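Local coordinates for ethanolamine utilization protein EutL (PDB 4FDZ) that probably forms trimeric shell tiles of the bacterial microcompartment that encloses ethanolamine breakdown, with two BMC domains fused in each chain, at residues Ala50-Thr55 with Gly132-Lys137. Residues are numbered along the deposited sequence; the frame is centred on the assembly and turned at random.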
ATOM      1  N   ALA C  50     -16.577 -15.709  -3.640  1.00 10.32           N
ATOM      2  CA  ALA C  50     -16.965 -16.803  -2.753  1.00 11.67           C
ATOM      3  C   ALA C  50     -17.774 -16.307  -1.551  1.00 12.32           C
ATOM      4  O   ALA C  50     -18.726 -16.962  -1.128  1.00 14.30           O
ATOM      5  CB  ALA C  50     -15.735 -17.533  -2.278  1.00 12.70           C
ATOM      6  N   LEU C  51     -17.385 -15.163  -0.992  1.00 10.86           N
ATOM      7  CA  LEU C  51     -18.104 -14.596   0.141  1.00 10.53           C
ATOM      8  C   LEU C  51     -19.505 -14.173  -0.299  1.00 11.53           C
ATOM      9  O   LEU C  51     -20.476 -14.294   0.455  1.00 10.97           O
ATOM     10  CB  LEU C  51     -17.341 -13.408   0.717  1.00  9.94           C
ATOM     11  CG  LEU C  51     -16.060 -13.761   1.475  1.00 11.97           C
ATOM     12  CD1 LEU C  51     -15.168 -12.524   1.623  1.00 14.05           C
ATOM     13  CD2 LEU C  51     -16.407 -14.367   2.822  1.00 12.66           C
ATOM     14  N   ASP C  52     -19.619 -13.691  -1.529  1.00 12.05           N
ATOM     15  CA  ASP C  52     -20.929 -13.368  -2.060  1.00 12.32           C
ATOM     16  C   ASP C  52     -21.758 -14.647  -2.157  1.00 13.18           C
ATOM     17  O   ASP C  52     -22.951 -14.649  -1.837  1.00 13.44           O
ATOM     18  CB  ASP C  52     -20.811 -12.690  -3.424  1.00 12.89           C
ATOM     19  CG  ASP C  52     -22.138 -12.149  -3.921  1.00 13.59           C
ATOM     20  OD1 ASP C  52     -22.742 -11.309  -3.229  1.00 13.95           O
ATOM     21  OD2 ASP C  52     -22.578 -12.554  -5.013  1.00 14.31           O
ATOM     22  N   GLU C  53     -21.141 -15.748  -2.578  1.00 15.03           N
ATOM     23  CA  GLU C  53     -21.882 -17.008  -2.649  1.00 17.05           C
ATOM     24  C   GLU C  53     -22.386 -17.406  -1.262  1.00 15.32           C
ATOM     25  O   GLU C  53     -23.510 -17.907  -1.114  1.00 16.46           O
ATOM     26  CB  GLU C  53     -21.021 -18.119  -3.228  1.00 21.78           C
ATOM     27  CG  GLU C  53     -21.002 -18.165  -4.730  1.00 26.59           C
ATOM     28  CD  GLU C  53     -22.306 -18.695  -5.336  1.00 27.68           C
ATOM     29  OE1 GLU C  53     -22.936 -19.629  -4.775  1.00 26.78           O
ATOM     30  OE2 GLU C  53     -22.692 -18.164  -6.388  1.00 28.21           O
ATOM     31  N   ALA C  54     -21.555 -17.180  -0.252  1.00 13.43           N
ATOM     32  CA  ALA C  54     -21.930 -17.490   1.128  1.00 14.56           C
ATOM     33  C   ALA C  54     -23.218 -16.774   1.542  1.00 14.74           C
ATOM     34  O   ALA C  54     -24.044 -17.353   2.253  1.00 14.11           O
ATOM     35  CB  ALA C  54     -20.807 -17.147   2.077  1.00 14.44           C
ATOM     36  N   THR C  55     -23.408 -15.536   1.088  1.00 14.77           N
ATOM     37  CA  THR C  55     -24.604 -14.781   1.476  1.00 15.25           C
ATOM     38  C   THR C  55     -25.875 -15.329   0.824  1.00 17.00           C
ATOM     39  O   THR C  55     -26.982 -14.951   1.220  1.00 17.29           O
ATOM     40  CB  THR C  55     -24.494 -13.257   1.186  1.00 17.59           C
ATOM     41  OG1 THR C  55     -24.559 -13.006  -0.231  1.00 18.10           O
ATOM     42  CG2 THR C  55     -23.208 -12.678   1.756  1.00 15.44           C
ATOM     43  N   GLY C 132     -25.367 -12.318  -4.799  1.00 17.14           N
ATOM     44  CA  GLY C 132     -25.894 -12.356  -3.446  1.00 17.53           C
ATOM     45  C   GLY C 132     -25.937 -10.944  -2.895  1.00 17.61           C
ATOM     46  O   GLY C 132     -25.820  -9.968  -3.657  1.00 16.52           O
ATOM     47  N   SER C 133     -26.082 -10.822  -1.581  1.00 17.24           N
ATOM     48  CA  SER C 133     -26.266  -9.515  -0.962  1.00 17.80           C
ATOM     49  C   SER C 133     -24.998  -8.678  -1.015  1.00 17.53           C
ATOM     50  O   SER C 133     -25.062  -7.458  -1.080  1.00 18.94           O
ATOM     51  CB  SER C 133     -26.725  -9.654   0.497  1.00 18.72           C
ATOM     52  OG  SER C 133     -25.703 -10.230   1.298  1.00 20.08           O
ATOM     53  N   TYR C 134     -23.842  -9.329  -0.996  1.00 16.22           N
ATOM     54  CA  TYR C 134     -22.585  -8.609  -0.880  1.00 15.46           C
ATOM     55  C   TYR C 134     -22.223  -7.853  -2.162  1.00 15.54           C
ATOM     56  O   TYR C 134     -22.041  -6.631  -2.154  1.00 15.23           O
ATOM     57  CB  TYR C 134     -21.477  -9.590  -0.483  1.00 15.27           C
ATOM     58  CG  TYR C 134     -20.099  -9.008  -0.582  1.00 15.03           C
ATOM     59  CD1 TYR C 134     -19.815  -7.749  -0.060  1.00 16.63           C
ATOM     60  CD2 TYR C 134     -19.076  -9.714  -1.187  1.00 15.68           C
ATOM     61  CE1 TYR C 134     -18.542  -7.209  -0.160  1.00 17.71           C
ATOM     62  CE2 TYR C 134     -17.807  -9.188  -1.287  1.00 16.90           C
ATOM     63  CZ  TYR C 134     -17.548  -7.933  -0.778  1.00 19.60           C
ATOM     64  OH  TYR C 134     -16.276  -7.414  -0.896  1.00 21.79           O
ATOM     65  N   LEU C 135     -22.127  -8.569  -3.277  1.00 14.49           N
ATOM     66  CA  LEU C 135     -21.758  -7.925  -4.537  1.00 13.38           C
ATOM     67  C   LEU C 135     -22.869  -7.070  -5.123  1.00 13.58           C
ATOM     68  O   LEU C 135     -22.593  -6.075  -5.796  1.00 15.07           O
ATOM     69  CB  LEU C 135     -21.285  -8.956  -5.561  1.00 15.18           C
ATOM     70  CG  LEU C 135     -19.900  -9.552  -5.264  1.00 15.88           C
ATOM     71  CD1 LEU C 135     -19.566 -10.591  -6.325  1.00 16.40           C
ATOM     72  CD2 LEU C 135     -18.820  -8.478  -5.218  1.00 17.41           C
ATOM     73  N   SER C 136     -24.118  -7.438  -4.884  1.00 15.95           N
ATOM     74  CA  SER C 136     -25.211  -6.591  -5.342  1.00 18.34           C
ATOM     75  C   SER C 136     -25.172  -5.235  -4.611  1.00 19.49           C
ATOM     76  O   SER C 136     -25.348  -4.190  -5.235  1.00 21.09           O
ATOM     77  CB  SER C 136     -26.568  -7.294  -5.200  1.00 19.56           C
ATOM     78  OG  SER C 136     -26.933  -7.493  -3.852  1.00 21.80           O
ATOM     79  N   LYS C 137     -24.915  -5.243  -3.306  1.00 20.43           N
ATOM     80  CA  LYS C 137     -24.815  -3.986  -2.562  1.00 23.44           C
ATOM     81  C   LYS C 137     -23.597  -3.190  -3.012  1.00 20.89           C
ATOM     82  O   LYS C 137     -23.671  -1.980  -3.195  1.00 21.41           O
ATOM     83  CB  LYS C 137     -24.773  -4.230  -1.051  1.00 29.88           C
ATOM     84  CG  LYS C 137     -26.151  -4.197  -0.414  1.00 39.72           C
ATOM     85  CD  LYS C 137     -26.142  -4.692   1.025  1.00 47.83           C
ATOM     86  CE  LYS C 137     -27.556  -4.740   1.594  1.00 54.37           C
ATOM     87  NZ  LYS C 137     -28.441  -5.691   0.853  1.00 57.04           N
TER
HETATM   88  O   HOH W   1     -27.713 -12.838  -0.501  1.00 28.75           O
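Thr55 OG1 is gripped twice: it donates to Asp52 O one turn earlier in its own helix, at 2.8 Å, and accepts from Ser133 N across the contact. Together with Asp52 it closes off the amino end of helix 133-139, where the backbone N-H groups of Gly132, Ser133 and Leu135 are met by side chains of helix 44-57, in the first of the chain's two BMC domains. A chi1 of 71° places OG1 between the backbone N and the carbonyl carbon. The bond to Asp52 O, in the carbonyl plane on a lone pair, then fixes where the proton points, so the oxygen can still accept: Thr55 OG1 lies 3.0 Å from Ser133 N, in a distinctly bent bond of 137°. Water 1 bridges the same region, donating to Thr55 O and accepting weakly from Ser133 N.

Asp52 suits its place because a carboxylate offers two acceptors to a helix start. With CG anti to the backbone N (chi1 -171°), the group extends across to the other helix. Asp52 OD2 takes Gly132 N on its syn side at 2.8 Å, in a nearly straight bond, while OD1 takes Leu135 N from well above the carboxylate plane. The helix dipole would be expected to favour the charged form of this buried acid.

Gly132, the N-cap residue, fits where a side chain could not: a beta carbon would run into Thr55 OG1 and Asp52 O. Its carbonyl receives Ser136 N and Ser136 OG from opposite faces. Leu135 makes an apolar contact, laying CG and CD1 against Asp52 CB, and Tyr134 CB sits beside Asp52 OD1. The Tyr134 ring turns its edge to Asp52 N, and its side chain also touches Val62 and Ala65 of strand 61-67. Beyond the threonine hydroxyl, Ser133 OG rests 3.3 Å from Thr55 CB and 3.5 Å from Thr55 CG2.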